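Long-range contacts in alpha-1,3-glucanase (Streptomyces thermodiastaticus, PDB 7C7D), which hydrolyses the alpha-1,3-linked glucan chains of its polysaccharide substrate, as a glycoside hydrolase of family GH87: residues D56-S61 with D194-S199; A109-V114 with R166-R171; S320-Q325 with E343-L348. All blocks are in the same frame, centred on the assembly; numbering follows the deposited sequence.

Contact 1 of 3, residues D56-S61 with D194-S199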
loop_
_atom_site.group_PDB
_atom_site.type_symbol
_atom_site.label_atom_id
_atom_site.label_comp_id
_atom_site.label_asym_id
_atom_site.label_seq_id
_atom_site.Cartn_x
_atom_site.Cartn_y
_atom_site.Cartn_z
ATOM N N ASP A 56 -13.899 -0.111 1.436
ATOM C CA ASP A 56 -15.008 0.468 2.185
ATOM C C ASP A 56 -14.459 0.796 3.566
ATOM O O ASP A 56 -14.227 -0.097 4.383
ATOM C CB ASP A 56 -16.153 -0.537 2.260
ATOM C CG ASP A 56 -17.375 0.016 2.956
ATOM O OD1 ASP A 56 -17.458 1.249 3.130
ATOM O OD2 ASP A 56 -18.273 -0.785 3.302
ATOM N N LEU A 57 -14.223 2.083 3.820
ATOM C CA LEU A 57 -13.500 2.507 5.001
ATOM C C LEU A 57 -14.357 3.419 5.865
ATOM O O LEU A 57 -15.080 4.270 5.341
ATOM C CB LEU A 57 -12.235 3.276 4.605
ATOM C CG LEU A 57 -11.206 2.478 3.808
ATOM C CD1 LEU A 57 -10.256 3.401 3.053
ATOM C CD2 LEU A 57 -10.424 1.541 4.724
ATOM N N PRO A 58 -14.269 3.283 7.186
ATOM C CA PRO A 58 -15.054 4.135 8.089
ATOM C C PRO A 58 -14.384 5.472 8.359
ATOM O O PRO A 58 -14.583 6.058 9.427
ATOM C CB PRO A 58 -15.105 3.294 9.370
ATOM C CG PRO A 58 -13.756 2.610 9.370
ATOM C CD PRO A 58 -13.477 2.280 7.922
ATOM N N PHE A 59 -13.567 5.954 7.422
ATOM C CA PHE A 59 -12.942 7.264 7.550
ATOM C C PHE A 59 -12.960 7.979 6.207
ATOM O O PHE A 59 -13.081 7.357 5.148
ATOM C CB PHE A 59 -11.515 7.212 8.142
ATOM C CG PHE A 59 -10.468 6.613 7.231
ATOM C CD1 PHE A 59 -9.824 7.385 6.268
ATOM C CD2 PHE A 59 -10.083 5.291 7.385
ATOM C CE1 PHE A 59 -8.839 6.838 5.455
ATOM C CE2 PHE A 59 -9.097 4.735 6.574
ATOM C CZ PHE A 59 -8.477 5.509 5.606
ATOM N N THR A 60 -12.821 9.302 6.268
ATOM C CA THR A 60 -12.692 10.136 5.083
ATOM C C THR A 60 -11.452 11.001 5.227
ATOM O O THR A 60 -11.228 11.601 6.284
ATOM C CB THR A 60 -13.933 11.007 4.897
ATOM O OG1 THR A 60 -15.054 10.158 4.652
ATOM C CG2 THR A 60 -13.763 11.948 3.719
ATOM N N SER A 61 -10.650 11.055 4.170
ATOM C CA SER A 61 -9.428 11.842 4.167
ATOM C C SER A 61 -9.696 13.236 3.624
ATOM O O SER A 61 -10.503 13.416 2.709
ATOM C CB SER A 61 -8.360 11.160 3.314
ATOM O OG SER A 61 -8.066 9.870 3.814
ATOM N N ASP A 194 -7.111 12.061 8.222
ATOM C CA ASP A 194 -8.200 11.096 8.120
ATOM C C ASP A 194 -9.112 11.259 9.329
ATOM O O ASP A 194 -8.639 11.288 10.472
ATOM C CB ASP A 194 -7.679 9.654 8.099
ATOM C CG ASP A 194 -6.592 9.415 7.063
ATOM O OD1 ASP A 194 -6.570 10.085 6.012
ATOM O OD2 ASP A 194 -5.752 8.526 7.314
ATOM N N PHE A 195 -10.419 11.350 9.082
ATOM C CA PHE A 195 -11.415 11.542 10.127
ATOM C C PHE A 195 -12.247 10.272 10.224
ATOM O O PHE A 195 -12.936 9.911 9.265
ATOM C CB PHE A 195 -12.277 12.757 9.791
ATOM C CG PHE A 195 -11.509 14.044 9.807
ATOM C CD1 PHE A 195 -10.806 14.470 8.688
ATOM C CD2 PHE A 195 -11.444 14.803 10.962
ATOM C CE1 PHE A 195 -10.084 15.651 8.711
ATOM C CE2 PHE A 195 -10.717 15.980 10.995
ATOM C CZ PHE A 195 -10.035 16.405 9.869
ATOM N N GLU A 196 -12.153 9.583 11.363
ATOM C CA GLU A 196 -12.697 8.240 11.523
ATOM C C GLU A 196 -13.656 8.181 12.702
ATOM O O GLU A 196 -13.439 8.832 13.731
ATOM C CB GLU A 196 -11.577 7.209 11.753
ATOM C CG GLU A 196 -12.070 5.762 11.771
ATOM C CD GLU A 196 -10.952 4.738 11.714
ATOM O OE1 GLU A 196 -9.785 5.122 11.474
ATOM O OE2 GLU A 196 -11.248 3.538 11.906
ATOM N N GLN A 197 -14.714 7.386 12.550
ATOM C CA GLN A 197 -15.598 7.029 13.651
ATOM C C GLN A 197 -15.141 5.684 14.197
ATOM O O GLN A 197 -15.330 4.647 13.551
ATOM C CB GLN A 197 -17.044 6.942 13.173
ATOM C CG GLN A 197 -18.026 6.698 14.299
ATOM C CD GLN A 197 -18.041 7.833 15.304
ATOM O OE1 GLN A 197 -18.214 7.613 16.503
ATOM N NE2 GLN A 197 -17.875 9.058 14.818
ATOM N N VAL A 198 -14.533 5.704 15.380
ATOM C CA VAL A 198 -14.044 4.500 16.037
ATOM C C VAL A 198 -15.044 4.104 17.111
ATOM O O VAL A 198 -15.448 4.937 17.932
ATOM C CB VAL A 198 -12.647 4.726 16.638
ATOM C CG1 VAL A 198 -12.224 3.527 17.482
ATOM C CG2 VAL A 198 -11.640 4.987 15.530
ATOM N N SER A 199 -15.446 2.839 17.101
ATOM C CA SER A 199 -16.369 2.329 18.099
ATOM C C SER A 199 -15.731 2.367 19.483
ATOM O O SER A 199 -14.505 2.371 19.635
ATOM C CB SER A 199 -16.731 0.883 17.769
ATOM O OG SER A 199 -17.711 0.830 16.753
#
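F59 and E196 sit opposite each other as a non-hydrogen-bonded pair, CB beside CB, where strand 59-63 of the beta-sandwich-like N-terminal domain, its first, runs antiparallel to strand 188-196, its last. T60 and F195 form the hydrogen-bonded pair next along, with T60 N giving to F195 O at 3.1 Å and F195 N to T60 O at 2.9 Å. F59, S61, D194 and E196 share one face of this ladder. The F59 ring owes its place to a first torsion of 70°, which sets CG between the backbone N and the carbonyl carbon and lays the ring alongside D194: CD1 comes within 3.6 Å of D194 CB, and the ring and carboxylate planes are 28° apart. F59 CB rests against E196 CB, 3.6 Å away, and CD2 looks toward E196 OE1. E196 leaves the backbone with CG anti to N and stays extended, so that it runs beside P58 in the same direction, CG 3.4 Å from P58 O and OE2 3.7 Å from P58 CG. Its carboxylate goes on to a salt bridge with R346 of the parallel-stranded domain, while D194 OD2 pairs with R372 and F370 meets the F59 ring edge-to-face; this face of the sheet is therefore the one turned to the neighbouring domain. Beyond E196 the ladder frays into a weak bond from Q197 N to P58 O. At the far end S61 OG donates to D194 OD1 over 2.7 Å, reaching it from above the carboxylate plane, 49° out of it.

Contact 2 of 3, residues A109-V114 with R166-R171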
loop_
_atom_site.group_PDB
_atom_site.type_symbol
_atom_site.label_atom_id
_atom_site.label_comp_id
_atom_site.label_asym_id
_atom_site.label_seq_id
_atom_site.Cartn_x
_atom_site.Cartn_y
_atom_site.Cartn_z
ATOM N N ALA A 109 -17.045 11.901 13.291
ATOM C CA ALA A 109 -15.752 11.323 13.615
ATOM C C ALA A 109 -15.449 11.575 15.082
ATOM O O ALA A 109 -15.955 12.529 15.681
ATOM C CB ALA A 109 -14.644 11.906 12.729
ATOM N N ASN A 110 -14.644 10.682 15.657
ATOM C CA ASN A 110 -14.135 10.840 17.012
ATOM C C ASN A 110 -12.649 10.524 17.079
ATOM O O ASN A 110 -12.094 10.415 18.179
ATOM C CB ASN A 110 -14.909 9.966 18.009
ATOM C CG ASN A 110 -14.791 8.477 17.707
ATOM O OD1 ASN A 110 -14.193 8.073 16.711
ATOM N ND2 ASN A 110 -15.369 7.654 18.577
ATOM N N ALA A 111 -12.002 10.362 15.929
ATOM C CA ALA A 111 -10.611 9.956 15.870
ATOM C C ALA A 111 -9.956 10.621 14.669
ATOM O O ALA A 111 -10.620 10.949 13.678
ATOM C CB ALA A 111 -10.480 8.434 15.781
ATOM N N LEU A 112 -8.645 10.803 14.769
ATOM C CA LEU A 112 -7.888 11.563 13.788
ATOM C C LEU A 112 -6.571 10.855 13.513
ATOM O O LEU A 112 -5.864 10.487 14.453
ATOM C CB LEU A 112 -7.609 12.955 14.365
ATOM C CG LEU A 112 -6.738 13.914 13.570
ATOM C CD1 LEU A 112 -7.406 14.235 12.249
ATOM C CD2 LEU A 112 -6.503 15.180 14.372
ATOM N N THR A 113 -6.252 10.653 12.235
ATOM C CA THR A 113 -4.924 10.216 11.814
ATOM C C THR A 113 -4.365 11.256 10.859
ATOM O O THR A 113 -5.065 11.689 9.937
ATOM C CB THR A 113 -4.969 8.847 11.127
ATOM O OG1 THR A 113 -5.545 7.888 12.019
ATOM C CG2 THR A 113 -3.567 8.386 10.740
ATOM N N VAL A 114 -3.119 11.668 11.076
ATOM C CA VAL A 114 -2.498 12.727 10.289
ATOM C C VAL A 114 -1.204 12.210 9.681
ATOM O O VAL A 114 -0.337 11.699 10.398
ATOM C CB VAL A 114 -2.220 13.971 11.147
ATOM C CG1 VAL A 114 -1.568 15.059 10.307
ATOM C CG2 VAL A 114 -3.507 14.479 11.770
ATOM N N ARG A 166 -1.741 9.394 15.266
ATOM C CA ARG A 166 -3.173 9.278 15.499
ATOM C C ARG A 166 -3.534 9.681 16.919
ATOM O O ARG A 166 -2.706 9.657 17.834
ATOM C CB ARG A 166 -3.689 7.862 15.207
ATOM C CG ARG A 166 -3.269 6.815 16.226
ATOM C CD ARG A 166 -3.876 5.449 15.915
ATOM N NE ARG A 166 -3.486 4.448 16.903
ATOM C CZ ARG A 166 -3.987 3.219 16.975
ATOM N NH1 ARG A 166 -4.919 2.822 16.119
ATOM N NH2 ARG A 166 -3.564 2.389 17.920
ATOM N N LEU A 167 -4.809 10.019 17.098
ATOM C CA LEU A 167 -5.309 10.449 18.394
ATOM C C LEU A 167 -6.816 10.258 18.421
ATOM O O LEU A 167 -7.507 10.658 17.478
ATOM C CB LEU A 167 -4.981 11.932 18.595
ATOM C CG LEU A 167 -5.133 12.582 19.967
ATOM C CD1 LEU A 167 -4.558 11.690 21.053
ATOM C CD2 LEU A 167 -4.451 13.940 19.962
ATOM N N LEU A 168 -7.318 9.642 19.486
ATOM C CA LEU A 168 -8.742 9.726 19.774
ATOM C C LEU A 168 -9.048 11.145 20.232
ATOM O O LEU A 168 -8.324 11.708 21.058
ATOM C CB LEU A 168 -9.121 8.735 20.876
ATOM C CG LEU A 168 -9.063 7.246 20.523
ATOM C CD1 LEU A 168 -9.161 6.383 21.775
ATOM C CD2 LEU A 168 -10.155 6.873 19.532
ATOM N N LEU A 169 -10.110 11.738 19.685
ATOM C CA LEU A 169 -10.387 13.138 19.992
ATOM C C LEU A 169 -10.970 13.341 21.386
ATOM O O LEU A 169 -10.941 14.468 21.891
ATOM C CB LEU A 169 -11.310 13.752 18.938
ATOM C CG LEU A 169 -10.728 13.878 17.527
ATOM C CD1 LEU A 169 -11.804 14.323 16.548
ATOM C CD2 LEU A 169 -9.542 14.829 17.499
ATOM N N GLY A 170 -11.485 12.290 22.023
ATOM C CA GLY A 170 -12.238 12.458 23.251
ATOM C C GLY A 170 -13.561 13.165 23.070
ATOM O O GLY A 170 -14.238 13.461 24.063
ATOM N N ARG A 171 -13.943 13.423 21.824
ATOM C CA ARG A 171 -15.119 14.170 21.420
ATOM C C ARG A 171 -15.592 13.501 20.141
ATOM O O ARG A 171 -14.820 12.819 19.466
ATOM C CB ARG A 171 -14.716 15.620 21.114
ATOM C CG ARG A 171 -15.808 16.665 21.197
ATOM C CD ARG A 171 -15.398 17.895 20.391
ATOM N NE ARG A 171 -16.276 19.037 20.629
ATOM C CZ ARG A 171 -15.914 20.152 21.260
ATOM N NH1 ARG A 171 -14.676 20.298 21.717
ATOM N NH2 ARG A 171 -16.796 21.128 21.428
HETATM O O HOH W 1 -12.673 10.011 20.880
#
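N110 and L169 close one end of an antiparallel ladder between strands 111-114 and 166-169. Three backbone bonds hold it: L112 and L167 exchange N-H and C=O, each at 2.9 Å, and L169 N gives a nearly straight bond (168°) to N110 O at 2.8 Å. That carbonyl also accepts from a water, which in turn takes the N-H of G170, so the bridge carries the pairing round the corner of the chain. N110 and A111 together face E196 on the next strand, a classic beta bulge.

The packing contacts are light. L168 CD2 touches A111 CB, T113 OG1 lies 3.7 Å from R166 CB where the two side chains cross at an angle, and L169, its CG beside the backbone N (chi1 -66°), lays CD1 against the N110-A111 peptide and CD2 4.1 Å from L112 CB. With an alanine here both methyl contacts go, which would probably leave a gap beside L112 and the N110-A111 peptide.

At its polar end, the extended R166 chain carries its guanidinium off to S266 O and the rings of W267 and W323. Strand 188-196 lies beside 109-117 in the same sheet, and L112, L167 and L169 pack toward strands 178-183 and 133-142 of the second sheet.

Contact 3 of 3, residues S320-Q325 with E343-L348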
loop_
_atom_site.group_PDB
_atom_site.type_symbol
_atom_site.label_atom_id
_atom_site.label_comp_id
_atom_site.label_asym_id
_atom_site.label_seq_id
_atom_site.Cartn_x
_atom_site.Cartn_y
_atom_site.Cartn_z
ATOM N N SER A 320 -8.045 -9.374 10.609
ATOM C CA SER A 320 -9.055 -8.351 10.369
ATOM C C SER A 320 -9.099 -7.321 11.492
ATOM O O SER A 320 -8.816 -7.625 12.652
ATOM C CB SER A 320 -10.442 -8.977 10.178
ATOM O OG SER A 320 -10.845 -9.695 11.332
ATOM N N GLY A 321 -9.497 -6.102 11.131
ATOM C CA GLY A 321 -9.647 -5.036 12.104
ATOM C C GLY A 321 -8.355 -4.588 12.745
ATOM O O GLY A 321 -8.387 -4.003 13.830
ATOM N N MET A 322 -7.216 -4.832 12.103
ATOM C CA MET A 322 -5.915 -4.549 12.686
ATOM C C MET A 322 -5.395 -3.186 12.257
ATOM O O MET A 322 -5.749 -2.658 11.200
ATOM C CB MET A 322 -4.889 -5.598 12.253
ATOM C CG MET A 322 -5.287 -7.035 12.542
ATOM S SD MET A 322 -5.294 -7.481 14.291
ATOM C CE MET A 322 -3.577 -7.207 14.724
ATOM N N TRP A 323 -4.512 -2.637 13.090
ATOM C CA TRP A 323 -3.714 -1.460 12.764
ATOM C C TRP A 323 -2.258 -1.896 12.841
ATOM O O TRP A 323 -1.777 -2.243 13.925
ATOM C CB TRP A 323 -3.986 -0.367 13.791
ATOM C CG TRP A 323 -3.245 0.903 13.580
ATOM C CD1 TRP A 323 -1.921 1.150 13.835
ATOM C CD2 TRP A 323 -3.799 2.129 13.103
ATOM N NE1 TRP A 323 -1.619 2.456 13.522
ATOM C CE2 TRP A 323 -2.756 3.077 13.073
ATOM C CE3 TRP A 323 -5.078 2.517 12.684
ATOM C CZ2 TRP A 323 -2.959 4.394 12.660
ATOM C CZ3 TRP A 323 -5.274 3.821 12.269
ATOM C CH2 TRP A 323 -4.218 4.741 12.254
ATOM N N ILE A 324 -1.567 -1.892 11.702
ATOM C CA ILE A 324 -0.203 -2.404 11.592
ATOM C C ILE A 324 0.676 -1.247 11.149
ATOM O O ILE A 324 0.384 -0.608 10.129
ATOM C CB ILE A 324 -0.127 -3.547 10.567
ATOM C CG1 ILE A 324 -1.128 -4.656 10.903
ATOM C CG2 ILE A 324 1.298 -4.080 10.443
ATOM C CD1 ILE A 324 -0.965 -5.267 12.264
ATOM N N GLN A 325 1.733 -0.958 11.912
ATOM C CA GLN A 325 2.496 0.250 11.650
ATOM C C GLN A 325 3.931 0.099 12.144
ATOM O O GLN A 325 4.189 -0.574 13.141
ATOM C CB GLN A 325 1.822 1.442 12.345
ATOM C CG GLN A 325 2.443 2.781 12.047
ATOM C CD GLN A 325 1.742 3.926 12.759
ATOM O OE1 GLN A 325 1.065 3.728 13.778
ATOM N NE2 GLN A 325 1.900 5.131 12.226
ATOM N N GLU A 343 -8.490 -8.707 5.777
ATOM C CA GLU A 343 -9.529 -7.747 5.438
ATOM C C GLU A 343 -9.705 -6.693 6.521
ATOM O O GLU A 343 -9.537 -6.954 7.714
ATOM C CB GLU A 343 -10.879 -8.445 5.190
ATOM C CG GLU A 343 -11.411 -9.134 6.439
ATOM C CD GLU A 343 -12.682 -9.928 6.203
ATOM O OE1 GLU A 343 -13.267 -9.842 5.104
ATOM O OE2 GLU A 343 -13.092 -10.654 7.133
ATOM N N ASN A 344 -10.072 -5.493 6.078
ATOM C CA ASN A 344 -10.443 -4.403 6.983
ATOM C C ASN A 344 -9.311 -4.048 7.942
ATOM O O ASN A 344 -9.528 -3.841 9.137
ATOM C CB ASN A 344 -11.739 -4.697 7.740
ATOM C CG ASN A 344 -12.892 -4.971 6.811
ATOM O OD1 ASN A 344 -13.444 -6.068 6.800
ATOM N ND2 ASN A 344 -13.257 -3.976 6.014
ATOM N N ASN A 345 -8.093 -3.972 7.411
ATOM C CA ASN A 345 -6.926 -3.586 8.189
ATOM C C ASN A 345 -6.359 -2.281 7.651
ATOM O O ASN A 345 -6.650 -1.866 6.527
ATOM C CB ASN A 345 -5.831 -4.650 8.122
ATOM C CG ASN A 345 -6.331 -6.018 8.516
ATOM O OD1 ASN A 345 -6.665 -6.251 9.671
ATOM N ND2 ASN A 345 -6.392 -6.931 7.555
ATOM N N ARG A 346 -5.532 -1.650 8.478
ATOM C CA ARG A 346 -4.715 -0.514 8.087
ATOM C C ARG A 346 -3.262 -0.937 8.193
ATOM O O ARG A 346 -2.853 -1.502 9.214
ATOM C CB ARG A 346 -4.944 0.688 9.004
ATOM C CG ARG A 346 -6.381 0.917 9.372
ATOM C CD ARG A 346 -7.200 1.367 8.173
ATOM N NE ARG A 346 -8.618 1.343 8.516
ATOM C CZ ARG A 346 -9.205 2.243 9.301
ATOM N NH1 ARG A 346 -8.503 3.257 9.793
ATOM N NH2 ARG A 346 -10.490 2.131 9.595
ATOM N N ILE A 347 -2.492 -0.683 7.140
ATOM C CA ILE A 347 -1.062 -0.960 7.132
ATOM C C ILE A 347 -0.379 0.344 6.742
ATOM O O ILE A 347 -0.509 0.804 5.600
ATOM C CB ILE A 347 -0.692 -2.108 6.178
ATOM C CG1 ILE A 347 -1.469 -3.374 6.556
ATOM C CG2 ILE A 347 0.809 -2.383 6.230
ATOM C CD1 ILE A 347 -1.356 -4.514 5.548
ATOM N N LEU A 348 0.328 0.954 7.695
ATOM C CA LEU A 348 0.853 2.301 7.539
ATOM C C LEU A 348 2.323 2.315 7.905
ATOM O O LEU A 348 2.736 1.674 8.876
ATOM C CB LEU A 348 0.160 3.281 8.482
ATOM C CG LEU A 348 -1.358 3.208 8.474
ATOM C CD1 LEU A 348 -1.912 4.063 9.578
ATOM C CD2 LEU A 348 -1.866 3.675 7.138
#
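Two successive rungs of a right-handed parallel beta-helix lie side by side here, W323 paired with R346, I324 with I347 and Q325 with L348. The strands 323-325 and 346-348 run 12° apart, bonded in the parallel manner: R346 N to M322 O, I324 N to R346 O at 2.8 Å, and L348 N to I324 O. Before the strands the chain bends, and there the N345 side chain does the work of a backbone carbonyl. Its CG sits beside the backbone N (chi1 -54°), which brings OD1 within 2.9 Å of M322 N; M322 N lies in the plane of the N345 side-chain carbonyl, on a lone pair of OD1, while N345 ND2 binds V319 O. An asparagine in the turn of a coil, bonding to the main chain of the coil before it, is a familiar feature of the pectate lyase-like beta-helix, and N369, one coil further on, repeats it by accepting from N345 N through OD1. On the face of W323, Q325, R346 and L348, the indole has L348 CD1 over one face, 3.2 Å above the plane and offset toward the rim. R346 CG approaches the same ring obliquely, 3.9 Å from W323 CE3, and its guanidinium, partnered by E196, is turned 56° from the indole. At the indole edge NE1 donates to Q325 OE1 over 3.0 Å in a straight bond lying in the ring plane; Q325 NE2 is taken by D349 OD2 and N164 O.

In the fold
Contacts 1 and 2 belong to one antiparallel sheet of the N-terminal domain, their centres about 10 Å apart, because strand 188-196 lies between 59-63 and 109-117. Contact 2 is nested inside the loop that contact 1 closes, so the domain's first and last strands come together round the rest of it. Contact 3 follows later in the chain, in the parallel beta-helix, about 13 Å from contact 1 and about 17 Å from contact 2, centre to centre. Both touch it: R346 reaches contact 1, and R166 and T113 of contact 2 pack on W323. The sheet's face thus meets the beta-helix directly, which probably helps to hold the two parts of the catalytic unit in place.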